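Local coordinates for Arf-GAP (Mus musculus, PDB 5C79), which probably activates GTP hydrolysis by the small GTPase ARF1 in a phosphatidylinositol 4,5-bisphosphate-dependent way, and binds that lipid through its PH domain, at residues A[43-48]-A[59-64]; A[67-72]-A[79-84]; A[93-98]-A[109-114]. All coordinates share one frame; numbering follows the deposited sequence.

Interaction 1 (A[43-48]-A[59-64]); sequences GFLLKK and RKCAVK. With PBU ((2R)-3-{[(R)-hydroxy{[(1R,2R,3S,4R,5R,6S)-2,3,6-trihydroxy-4,5-bis(phosphonooxy)cyclohexyl]oxy}phosphoryl]oxy}propane-1 ,2-diyl dibutanoate), chain C.
The Phe44 ring meets Lys60 and the backbone of Arg59 obliquely: its CD2 is 3.7 Å from Lys60 CA. The other flat group, the Arg59 guanidinium, takes a ligand phosphate oxygen, PBU O52, at its edge and in its plane. Lys47 CE approaches the same guanidinium obliquely. These residues belong to the first beta hairpin of the PH domain, strands 41-48 and 56-64, whose loop end binds the phosphoinositide. Four backbone bonds zip the strands through the antiparallel pairs Gly43 with Cys61 and Leu45 with Arg59. Between them lies the non-hydrogen-bonded pair Phe44 and Lys60. On the inner face Leu45 CB packs on Cys61 SG at 3.9 Å, and Trp121 of helix 115-135 covers both residues. Two cations converge on the ligand. The Lys47 chain starts with CG anti to the backbone N (chi1 171°), then bends at its last two torsions. This brings NZ within 4.5 Å of Arg59 NE, a proximity that the anionic phosphates would offset. Lys47 NZ also bonds PBU O43, so it spans both ring phosphates. PBU O52 is gripped by Lys47 NZ at 2.7 Å and by Arg59 NE at 3.0 Å, with a weak third bond from Arg59 NH2.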
loop_
_atom_site.group_PDB
_atom_site.type_symbol
_atom_site.label_atom_id
_atom_site.label_comp_id
_atom_site.label_asym_id
_atom_site.label_seq_id
_atom_site.Cartn_x
_atom_site.Cartn_y
_atom_site.Cartn_z
ATOM N N GLY A 43 9.680 1.600 0.088
ATOM C CA GLY A 43 9.526 3.008 -0.196
ATOM C C GLY A 43 8.733 3.746 0.858
ATOM O O GLY A 43 8.768 3.412 2.042
ATOM N N PHE A 44 8.019 4.743 0.388
ATOM C CA PHE A 44 7.150 5.569 1.217
ATOM C C PHE A 44 5.810 5.739 0.535
ATOM O O PHE A 44 5.692 5.734 -0.686
ATOM C CB PHE A 44 7.803 6.926 1.425
ATOM C CG PHE A 44 9.099 6.860 2.175
ATOM C CD1 PHE A 44 10.314 6.693 1.506
ATOM C CD2 PHE A 44 9.104 6.951 3.536
ATOM C CE1 PHE A 44 11.508 6.623 2.219
ATOM C CE2 PHE A 44 10.287 6.885 4.256
ATOM C CZ PHE A 44 11.485 6.710 3.588
ATOM N N LEU A 45 4.778 5.865 1.353
ATOM C CA LEU A 45 3.445 6.253 0.911
ATOM C C LEU A 45 2.932 7.352 1.852
ATOM O O LEU A 45 3.291 7.369 3.026
ATOM C CB LEU A 45 2.482 5.073 0.954
ATOM C CG LEU A 45 2.628 4.093 -0.220
ATOM C CD1 LEU A 45 1.808 2.850 0.079
ATOM C CD2 LEU A 45 2.219 4.699 -1.535
ATOM N N LEU A 46 2.149 8.281 1.322
ATOM C CA LEU A 46 1.364 9.198 2.161
ATOM C C LEU A 46 0.147 8.401 2.658
ATOM O O LEU A 46 -0.520 7.779 1.864
ATOM C CB LEU A 46 0.926 10.428 1.366
ATOM C CG LEU A 46 2.039 11.309 0.836
ATOM C CD1 LEU A 46 1.477 12.376 -0.080
ATOM C CD2 LEU A 46 2.765 11.944 2.016
ATOM N N LYS A 47 -0.103 8.436 3.966
ATOM C CA LYS A 47 -1.269 7.781 4.582
ATOM C C LYS A 47 -2.113 8.857 5.221
ATOM O O LYS A 47 -1.612 9.615 6.034
ATOM C CB LYS A 47 -0.844 6.755 5.599
ATOM C CG LYS A 47 -2.058 6.236 6.414
ATOM C CD LYS A 47 -1.784 5.190 7.446
ATOM C CE LYS A 47 -0.942 5.650 8.605
ATOM N NZ LYS A 47 -1.568 6.448 9.687
ATOM N N LYS A 48 -3.383 8.948 4.839
ATOM C CA LYS A 48 -4.259 10.008 5.373
ATOM C C LYS A 48 -4.629 9.724 6.829
ATOM O O LYS A 48 -5.078 8.606 7.149
ATOM C CB LYS A 48 -5.538 10.157 4.561
ATOM C CG LYS A 48 -6.202 11.505 4.813
ATOM C CD LYS A 48 -7.465 11.719 4.013
ATOM C CE LYS A 48 -7.237 11.986 2.536
ATOM N NZ LYS A 48 -6.574 13.305 2.314
ATOM N N ARG A 59 4.723 7.739 5.411
ATOM C CA ARG A 59 5.107 6.539 6.144
ATOM C C ARG A 59 5.994 5.610 5.333
ATOM O O ARG A 59 5.830 5.445 4.119
ATOM C CB ARG A 59 3.856 5.778 6.578
ATOM C CG ARG A 59 2.955 6.566 7.498
ATOM C CD ARG A 59 3.620 6.766 8.843
ATOM N NE ARG A 59 2.768 7.510 9.784
ATOM C CZ ARG A 59 2.890 8.804 10.116
ATOM N NH1 ARG A 59 3.799 9.607 9.580
ATOM N NH2 ARG A 59 2.051 9.323 11.023
ATOM N N LYS A 60 6.967 5.017 6.003
ATOM C CA LYS A 60 7.815 4.006 5.390
ATOM C C LYS A 60 6.957 2.755 5.186
ATOM O O LYS A 60 6.325 2.299 6.121
ATOM C CB LYS A 60 8.976 3.658 6.328
ATOM C CG LYS A 60 10.012 2.754 5.701
ATOM C CD LYS A 60 11.004 2.182 6.718
ATOM C CE LYS A 60 11.300 0.715 6.421
ATOM N NZ LYS A 60 12.119 0.103 7.505
ATOM N N CYS A 61 6.936 2.235 3.963
ATOM C CA CYS A 61 6.138 1.063 3.587
ATOM C C CYS A 61 7.003 0.090 2.816
ATOM O O CYS A 61 7.858 0.497 2.048
ATOM C CB CYS A 61 4.963 1.491 2.705
ATOM S SG CYS A 61 3.736 2.430 3.602
ATOM N N ALA A 62 6.747 -1.194 3.004
ATOM C CA ALA A 62 7.453 -2.213 2.244
ATOM C C ALA A 62 6.520 -3.393 1.957
ATOM O O ALA A 62 5.726 -3.776 2.817
ATOM C CB ALA A 62 8.685 -2.685 2.993
ATOM N N VAL A 63 6.702 -3.982 0.791
ATOM C CA VAL A 63 6.023 -5.213 0.396
ATOM C C VAL A 63 7.023 -6.359 0.232
ATOM O O VAL A 63 8.039 -6.232 -0.472
ATOM C CB VAL A 63 5.246 -5.064 -0.915
ATOM C CG1 VAL A 63 4.535 -6.375 -1.251
ATOM C CG2 VAL A 63 4.252 -3.933 -0.812
ATOM N N LYS A 64 6.754 -7.449 0.928
ATOM C CA LYS A 64 7.597 -8.650 0.861
ATOM C C LYS A 64 6.806 -9.830 1.395
ATOM O O LYS A 64 6.049 -9.706 2.355
ATOM C CB LYS A 64 8.892 -8.501 1.652
ATOM C CG LYS A 64 9.985 -9.461 1.209
ATOM C CD LYS A 64 11.361 -9.017 1.654
ATOM C CE LYS A 64 12.381 -10.127 1.440
ATOM N NZ LYS A 64 13.707 -9.680 1.946
HETATM P P1 PBU C . -0.714 12.870 14.872
HETATM P P4 PBU C . -4.177 6.242 12.123
HETATM P P5 PBU C . 0.656 6.117 12.912
HETATM C "C3'" PBU C . -1.769 14.820 16.236
HETATM C "C2'" PBU C . -2.936 14.627 17.177
HETATM O "O2'" PBU C . -4.112 15.232 16.610
HETATM C "C1'" PBU C . -2.520 15.121 18.571
HETATM O "O1'" PBU C . -3.036 14.201 19.522
HETATM C C1 PBU C . -1.624 10.499 13.953
HETATM O O1 PBU C . -1.322 11.367 15.049
HETATM C C2 PBU C . -3.137 10.462 13.632
HETATM O O2 PBU C . -3.999 10.052 14.697
HETATM C C3 PBU C . -3.399 9.463 12.551
HETATM O O3 PBU C . -4.828 9.373 12.305
HETATM C C4 PBU C . -2.738 8.147 12.981
HETATM O O4 PBU C . -2.999 7.271 11.958
HETATM C C5 PBU C . -1.241 8.138 13.148
HETATM O O5 PBU C . -0.663 6.852 13.507
HETATM C C6 PBU C . -0.999 9.121 14.254
HETATM O O6 PBU C . 0.398 9.173 14.339
HETATM C C7 PBU C . -4.146 16.697 16.536
HETATM O O7 PBU C . -3.533 17.298 15.670
HETATM C C8 PBU C . -5.011 17.458 17.515
HETATM C C9 PBU C . -6.410 17.537 16.929
HETATM C C10 PBU C . -6.860 16.143 16.552
HETATM C C11 PBU C . -2.217 13.444 20.450
HETATM O O11 PBU C . -1.059 13.162 20.190
HETATM C C12 PBU C . -2.845 13.021 21.750
HETATM C C13 PBU C . -3.386 14.271 22.435
HETATM C C14 PBU C . -4.775 14.622 21.946
HETATM O O41 PBU C . -5.547 6.842 11.830
HETATM O O42 PBU C . -3.867 5.645 13.485
HETATM O O43 PBU C . -3.905 5.378 10.924
HETATM O O51 PBU C . 0.288 4.686 13.268
HETATM O O52 PBU C . 0.496 6.390 11.420
HETATM O O53 PBU C . 1.978 6.571 13.366
HETATM O OP1 PBU C . -1.065 13.587 16.239
HETATM O OP2 PBU C . -1.370 13.509 13.661
HETATM O OP3 PBU C . 0.787 12.865 14.984
#

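Interaction 2 (A[67-72]-A[79-84]); sequences ILTISH and PAKLNL. With PBU ((2R)-3-{[(R)-hydroxy{[(1R,2R,3S,4R,5R,6S)-2,3,6-trihydroxy-4,5-bis(phosphonooxy)cyclohexyl]oxy}phosphoryl]oxy}propane-1 ,2-diyl dibutanoate), chain C.
Leu68 and Leu82 exchange two backbone hydrogen bonds, Leu68 N to Leu82 O and Leu82 N to Leu68 O. Ile70 and Ala80 form the next such pair. There Ile70 N reaches Ala80 O at 2.8 Å, while the return bond from Ala80 N to Ile70 O is more bent, 135° at the hydrogen. Between these bonds the CA-H groups of Ile67, Thr69 and Lys81 point to Leu82 O, Ala80 O and Leu68 O.

One side-chain bond crosses the strands. Thr69 and Lys81 lie side by side and point the same way, and a bend at the last torsion of Lys81 (chi4 -73°) turns NZ onto Thr69 OG1 at 3.0 Å. The other branch of Thr69, CG2, is pressed against Pro79 CB at 3.3 Å, tighter than normal contact. Ile67 lies across Lys81 on this same face, CG2 against CB.

This is the hairpin of strands 67-70 and 80-83, which forms one edge of the PH-domain sheet within the chain. Its apolar face turns inward. Ile70 CD1 meets Leu82 CD1 at 3.8 Å, and Leu68 CB rests on Leu84 CD2. Tyr108 and Phe110 of strand 106-111 continue this packing beyond Ile70.

The ligand is reached by His72 alone among these residues. Its ring has the ligand at its edge: ND1 gives an in-plane, nearly straight bond to phosphate oxygen PBU O51 (2.9 Å, 176°). Its CD2 lies obliquely near Pro79 CA. With an alanine here, PBU O51 would probably lose this directed donor and Pro79 its ring neighbour. NE2 has a weak bond to Gln78 O, which may help to hold the ring's rotation.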
loop_
_atom_site.group_PDB
_atom_site.type_symbol
_atom_site.label_atom_id
_atom_site.label_comp_id
_atom_site.label_asym_id
_atom_site.label_seq_id
_atom_site.Cartn_x
_atom_site.Cartn_y
_atom_site.Cartn_z
ATOM N N ILE A 67 3.035 -9.525 2.176
ATOM C CA ILE A 67 2.679 -8.647 3.286
ATOM C C ILE A 67 3.100 -7.200 3.012
ATOM O O ILE A 67 4.228 -6.954 2.622
ATOM C CB ILE A 67 3.355 -9.113 4.589
ATOM C CG1 ILE A 67 2.885 -10.513 4.972
ATOM C CG2 ILE A 67 3.052 -8.180 5.761
ATOM C CD1 ILE A 67 3.695 -11.166 6.089
ATOM N N LEU A 68 2.186 -6.277 3.286
ATOM C CA LEU A 68 2.482 -4.838 3.272
ATOM C C LEU A 68 2.768 -4.459 4.726
ATOM O O LEU A 68 1.895 -4.606 5.592
ATOM C CB LEU A 68 1.311 -3.992 2.750
ATOM C CG LEU A 68 1.511 -2.476 2.830
ATOM C CD1 LEU A 68 2.733 -1.997 2.031
ATOM C CD2 LEU A 68 0.247 -1.755 2.417
ATOM N N THR A 69 3.971 -3.947 4.965
ATOM C CA THR A 69 4.376 -3.503 6.300
ATOM C C THR A 69 4.321 -1.986 6.266
ATOM O O THR A 69 4.957 -1.358 5.392
ATOM C CB THR A 69 5.769 -4.068 6.672
ATOM O OG1 THR A 69 5.660 -5.493 6.833
ATOM C CG2 THR A 69 6.278 -3.528 7.980
ATOM N N ILE A 70 3.538 -1.400 7.184
ATOM C CA ILE A 70 3.366 0.047 7.242
ATOM C C ILE A 70 3.964 0.528 8.569
ATOM O O ILE A 70 3.473 0.171 9.645
ATOM C CB ILE A 70 1.890 0.489 7.199
ATOM C CG1 ILE A 70 1.174 -0.111 6.007
ATOM C CG2 ILE A 70 1.803 1.996 7.125
ATOM C CD1 ILE A 70 -0.336 -0.109 6.142
ATOM N N SER A 71 5.002 1.343 8.466
ATOM C CA SER A 71 5.696 1.834 9.652
ATOM C C SER A 71 4.867 2.882 10.325
ATOM O O SER A 71 4.042 3.559 9.730
ATOM C CB SER A 71 7.091 2.351 9.318
ATOM O OG SER A 71 7.877 1.299 8.770
ATOM N N HIS A 72 5.028 2.966 11.637
ATOM C CA HIS A 72 4.429 4.057 12.387
ATOM C C HIS A 72 5.366 5.273 12.327
ATOM O O HIS A 72 6.487 5.198 11.824
ATOM C CB HIS A 72 4.180 3.629 13.831
ATOM C CG HIS A 72 3.348 2.406 13.951
ATOM N ND1 HIS A 72 1.981 2.414 13.829
ATOM C CD2 HIS A 72 3.698 1.122 14.177
ATOM C CE1 HIS A 72 1.516 1.181 13.981
ATOM N NE2 HIS A 72 2.540 0.384 14.193
ATOM N N PRO A 79 5.869 -2.191 13.151
ATOM C CA PRO A 79 4.934 -1.819 12.086
ATOM C C PRO A 79 3.679 -2.697 11.949
ATOM O O PRO A 79 3.662 -3.841 12.337
ATOM C CB PRO A 79 5.795 -1.918 10.846
ATOM C CG PRO A 79 6.870 -2.871 11.197
ATOM C CD PRO A 79 7.181 -2.568 12.612
ATOM N N ALA A 80 2.632 -2.107 11.395
ATOM C CA ALA A 80 1.432 -2.810 11.016
ATOM C C ALA A 80 1.764 -3.735 9.846
ATOM O O ALA A 80 2.528 -3.354 8.944
ATOM C CB ALA A 80 0.339 -1.831 10.612
ATOM N N LYS A 81 1.217 -4.939 9.906
ATOM C CA LYS A 81 1.386 -5.928 8.838
ATOM C C LYS A 81 0.029 -6.265 8.239
ATOM O O LYS A 81 -0.862 -6.723 8.940
ATOM C CB LYS A 81 2.095 -7.179 9.373
ATOM C CG LYS A 81 3.507 -6.850 9.816
ATOM C CD LYS A 81 4.369 -8.066 10.097
ATOM C CE LYS A 81 5.831 -7.679 10.288
ATOM N NZ LYS A 81 6.545 -7.277 9.029
ATOM N N LEU A 82 -0.099 -6.053 6.928
ATOM C CA LEU A 82 -1.321 -6.326 6.204
ATOM C C LEU A 82 -1.069 -7.522 5.292
ATOM O O LEU A 82 -0.148 -7.526 4.484
ATOM C CB LEU A 82 -1.786 -5.119 5.415
ATOM C CG LEU A 82 -2.206 -3.896 6.233
ATOM C CD1 LEU A 82 -2.739 -2.865 5.264
ATOM C CD2 LEU A 82 -3.252 -4.231 7.290
ATOM N N ASN A 83 -1.892 -8.538 5.463
ATOM C CA ASN A 83 -1.865 -9.740 4.611
ATOM C C ASN A 83 -2.591 -9.401 3.313
ATOM O O ASN A 83 -3.813 -9.167 3.287
ATOM C CB ASN A 83 -2.541 -10.916 5.343
ATOM C CG ASN A 83 -2.873 -12.096 4.425
ATOM O OD1 ASN A 83 -2.359 -12.212 3.319
ATOM N ND2 ASN A 83 -3.815 -12.958 4.884
ATOM N N LEU A 84 -1.841 -9.329 2.223
ATOM C CA LEU A 84 -2.438 -8.858 0.954
ATOM C C LEU A 84 -3.459 -9.817 0.334
ATOM O O LEU A 84 -4.304 -9.392 -0.447
ATOM C CB LEU A 84 -1.365 -8.480 -0.055
ATOM C CG LEU A 84 -0.467 -7.284 0.357
ATOM C CD1 LEU A 84 0.674 -7.119 -0.617
ATOM C CD2 LEU A 84 -1.282 -6.011 0.456
HETATM P P1 PBU C . -0.714 12.870 14.872
HETATM P P4 PBU C . -4.177 6.242 12.123
HETATM P P5 PBU C . 0.656 6.117 12.912
HETATM C "C3'" PBU C . -1.769 14.820 16.236
HETATM C "C2'" PBU C . -2.936 14.627 17.177
HETATM O "O2'" PBU C . -4.112 15.232 16.610
HETATM C "C1'" PBU C . -2.520 15.121 18.571
HETATM O "O1'" PBU C . -3.036 14.201 19.522
HETATM C C1 PBU C . -1.624 10.499 13.953
HETATM O O1 PBU C . -1.322 11.367 15.049
HETATM C C2 PBU C . -3.137 10.462 13.632
HETATM O O2 PBU C . -3.999 10.052 14.697
HETATM C C3 PBU C . -3.399 9.463 12.551
HETATM O O3 PBU C . -4.828 9.373 12.305
HETATM C C4 PBU C . -2.738 8.147 12.981
HETATM O O4 PBU C . -2.999 7.271 11.958
HETATM C C5 PBU C . -1.241 8.138 13.148
HETATM O O5 PBU C . -0.663 6.852 13.507
HETATM C C6 PBU C . -0.999 9.121 14.254
HETATM O O6 PBU C . 0.398 9.173 14.339
HETATM C C7 PBU C . -4.146 16.697 16.536
HETATM O O7 PBU C . -3.533 17.298 15.670
HETATM C C8 PBU C . -5.011 17.458 17.515
HETATM C C9 PBU C . -6.410 17.537 16.929
HETATM C C10 PBU C . -6.860 16.143 16.552
HETATM C C11 PBU C . -2.217 13.444 20.450
HETATM O O11 PBU C . -1.059 13.162 20.190
HETATM C C12 PBU C . -2.845 13.021 21.750
HETATM C C13 PBU C . -3.386 14.271 22.435
HETATM C C14 PBU C . -4.775 14.622 21.946
HETATM O O41 PBU C . -5.547 6.842 11.830
HETATM O O42 PBU C . -3.867 5.645 13.485
HETATM O O43 PBU C . -3.905 5.378 10.924
HETATM O O51 PBU C . 0.288 4.686 13.268
HETATM O O52 PBU C . 0.496 6.390 11.420
HETATM O O53 PBU C . 1.978 6.571 13.366
HETATM O OP1 PBU C . -1.065 13.587 16.239
HETATM O OP2 PBU C . -1.370 13.509 13.661
HETATM O OP3 PBU C . 0.787 12.865 14.984
#

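Interaction 3 (A[93-98]-A[109-114]); sequences AEDKKS and HFQAED
Gln111 reaches Ser98 with its amide: NE2 donates to Ser98 OG at 3.0 Å, and the hydroxyl lies close to the amide plane. Gln111 can do this because its CG stands anti to the backbone N (chi1 -173°) and the chain stays extended beyond it. The Ser98 hydroxyl in turn donates to the syn lone pair of Asp95 OD2, at 2.8 Å. Asp95 CG sits between its own backbone N and carbonyl carbon (chi1 71°). This folds the carboxylate back over the following residues. Asp95 OD1 accepts from Ser98 N on the syn side and from Lys97 N from above the carboxylate plane. Both donors come from the same face. The Lys97 bond makes an Asx turn, and the Ser98 bond completes an Asx motif.

Lys97 lies across Gln111 and runs on beside the backbone of Glu113 and Asp114. Its CD lies 3.4 Å from Asp114 CA, and a bend at chi3 then turns the CE-NZ end to a water. This water accepts from Lys97 NZ at 3.0 Å and donates to Gln111 OE1 and Ala112 O.

The backbone closes the join with Ala112 N to Lys97 O, 2.8 Å. Next to it, Ser98 and Gln111 form an antiparallel non-hydrogen-bonded pair at the start of strand 98-103. The contact thus ties the loop after strand 88-91 to the chain leading into helix 115-135, where Asp114 is the N-cap and bonds Asp117 N.

The polar chain from Gln111 through Ser98 to Asp95 has a fixed donor order. Two backbone N-H groups and the hydroxyl all donate to the Asp95 carboxylate, which would probably favour its ionised form.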
loop_
_atom_site.group_PDB
_atom_site.type_symbol
_atom_site.label_atom_id
_atom_site.label_comp_id
_atom_site.label_asym_id
_atom_site.label_seq_id
_atom_site.Cartn_x
_atom_site.Cartn_y
_atom_site.Cartn_z
ATOM N N ALA A 93 -10.588 7.180 -8.691
ATOM C CA ALA A 93 -11.392 7.357 -9.912
ATOM C C ALA A 93 -10.798 8.374 -10.878
ATOM O O ALA A 93 -11.082 8.346 -12.079
ATOM C CB ALA A 93 -12.794 7.802 -9.538
ATOM N N GLU A 94 -9.947 9.241 -10.325
ATOM C CA GLU A 94 -9.689 10.587 -10.823
ATOM C C GLU A 94 -8.202 11.008 -11.024
ATOM O O GLU A 94 -7.843 11.500 -12.094
ATOM C CB GLU A 94 -10.383 11.566 -9.837
ATOM C CG GLU A 94 -9.477 12.124 -8.721
ATOM C CD GLU A 94 -10.041 12.170 -7.325
ATOM O OE1 GLU A 94 -11.227 11.882 -7.122
ATOM O OE2 GLU A 94 -9.268 12.488 -6.402
ATOM N N ASP A 95 -7.352 10.826 -10.008
ATOM C CA ASP A 95 -6.123 11.615 -9.864
ATOM C C ASP A 95 -4.852 10.873 -10.223
ATOM O O ASP A 95 -3.791 11.486 -10.327
ATOM C CB ASP A 95 -6.052 12.278 -8.474
ATOM C CG ASP A 95 -5.802 11.297 -7.330
ATOM O OD1 ASP A 95 -5.832 10.051 -7.518
ATOM O OD2 ASP A 95 -5.560 11.821 -6.223
ATOM N N LYS A 96 -4.968 9.559 -10.431
ATOM C CA LYS A 96 -3.830 8.692 -10.793
ATOM C C LYS A 96 -2.635 8.873 -9.851
ATOM O O LYS A 96 -1.478 8.821 -10.277
ATOM C CB LYS A 96 -3.416 8.903 -12.253
ATOM C CG LYS A 96 -4.491 8.554 -13.294
ATOM C CD LYS A 96 -4.070 9.002 -14.689
ATOM C CE LYS A 96 -5.267 9.192 -15.621
ATOM N NZ LYS A 96 -5.599 7.932 -16.353
ATOM N N LYS A 97 -2.934 9.169 -8.581
ATOM C CA LYS A 97 -1.936 9.103 -7.485
ATOM C C LYS A 97 -2.433 8.489 -6.182
ATOM O O LYS A 97 -1.602 7.993 -5.395
ATOM C CB LYS A 97 -1.327 10.452 -7.129
ATOM C CG LYS A 97 -0.504 11.107 -8.199
ATOM C CD LYS A 97 0.401 12.176 -7.608
ATOM C CE LYS A 97 -0.366 13.338 -6.996
ATOM N NZ LYS A 97 0.602 14.341 -6.445
ATOM N N SER A 98 -3.729 8.601 -5.911
ATOM C CA SER A 98 -4.322 8.110 -4.681
ATOM C C SER A 98 -4.875 6.714 -4.901
ATOM O O SER A 98 -5.429 6.420 -5.957
ATOM C CB SER A 98 -5.451 8.990 -4.173
ATOM O OG SER A 98 -4.983 10.328 -3.973
ATOM N N HIS A 109 -6.171 4.961 3.315
ATOM C CA HIS A 109 -6.195 5.899 2.183
ATOM C C HIS A 109 -4.760 6.289 1.939
ATOM O O HIS A 109 -4.155 6.943 2.797
ATOM C CB HIS A 109 -7.017 7.152 2.450
ATOM C CG HIS A 109 -8.395 6.838 2.896
ATOM N ND1 HIS A 109 -9.303 6.209 2.073
ATOM C CD2 HIS A 109 -9.000 6.971 4.097
ATOM C CE1 HIS A 109 -10.431 6.018 2.729
ATOM N NE2 HIS A 109 -10.275 6.468 3.962
ATOM N N PHE A 110 -4.226 5.894 0.786
ATOM C CA PHE A 110 -2.829 6.163 0.450
ATOM C C PHE A 110 -2.728 7.127 -0.713
ATOM O O PHE A 110 -3.652 7.250 -1.515
ATOM C CB PHE A 110 -2.091 4.883 0.049
ATOM C CG PHE A 110 -1.843 3.913 1.180
ATOM C CD1 PHE A 110 -1.074 4.269 2.285
ATOM C CD2 PHE A 110 -2.366 2.622 1.135
ATOM C CE1 PHE A 110 -0.813 3.363 3.288
ATOM C CE2 PHE A 110 -2.118 1.709 2.138
ATOM C CZ PHE A 110 -1.346 2.073 3.237
ATOM N N GLN A 111 -1.598 7.802 -0.793
ATOM C CA GLN A 111 -1.232 8.583 -1.987
ATOM C C GLN A 111 0.226 8.364 -2.304
ATOM O O GLN A 111 1.099 8.468 -1.423
ATOM C CB GLN A 111 -1.610 10.050 -1.828
ATOM C CG GLN A 111 -1.409 10.871 -3.080
ATOM C CD GLN A 111 -1.866 12.298 -2.935
ATOM O OE1 GLN A 111 -1.055 13.224 -2.830
ATOM N NE2 GLN A 111 -3.180 12.491 -2.971
ATOM N N ALA A 112 0.505 8.053 -3.571
ATOM C CA ALA A 112 1.884 7.941 -4.040
ATOM C C ALA A 112 2.442 9.328 -4.393
ATOM O O ALA A 112 1.716 10.299 -4.516
ATOM C CB ALA A 112 1.949 7.040 -5.266
ATOM N N GLU A 113 3.741 9.362 -4.633
ATOM C CA GLU A 113 4.431 10.619 -5.055
ATOM C C GLU A 113 3.984 11.228 -6.376
ATOM O O GLU A 113 3.827 12.450 -6.489
ATOM C CB GLU A 113 5.929 10.361 -5.125
ATOM C CG GLU A 113 6.821 11.601 -5.194
ATOM C CD GLU A 113 8.290 11.230 -5.343
ATOM O OE1 GLU A 113 8.673 10.066 -4.995
ATOM O OE2 GLU A 113 9.061 12.106 -5.809
ATOM N N ASP A 114 3.850 10.382 -7.378
ATOM C CA ASP A 114 3.316 10.770 -8.667
ATOM C C ASP A 114 2.654 9.566 -9.353
ATOM O O ASP A 114 2.583 8.505 -8.748
ATOM C CB ASP A 114 4.431 11.375 -9.527
ATOM C CG ASP A 114 5.605 10.455 -9.706
ATOM O OD1 ASP A 114 5.495 9.218 -9.564
ATOM O OD2 ASP A 114 6.678 10.991 -10.005
HETATM O O HOH W 1 1.401 12.952 -3.870
#

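All three contacts reach one antiparallel sheet of the PH domain, interaction 3 with a loop at its margin. Interaction 1 lies between the other two. Strand 56-64 continues it into interaction 2, where Ala62 O is 2.8 Å from Thr69 N. Strand 41-48 continues it into interaction 3, where Leu46 O is 2.9 Å from Gln111 N. The centres of interactions 2 and 3 are about 19 Å apart, yet Phe110 bridges them: its CZ is 3.8 Å from Ile70 CD1. Interactions 1 and 2 share one ligand phosphate, bound through different oxygens by Lys47 and Arg59 and by His72. Interaction 3 holds Glu113, which lines a second ligand pocket together with Phe44 and Leu46 of interaction 1.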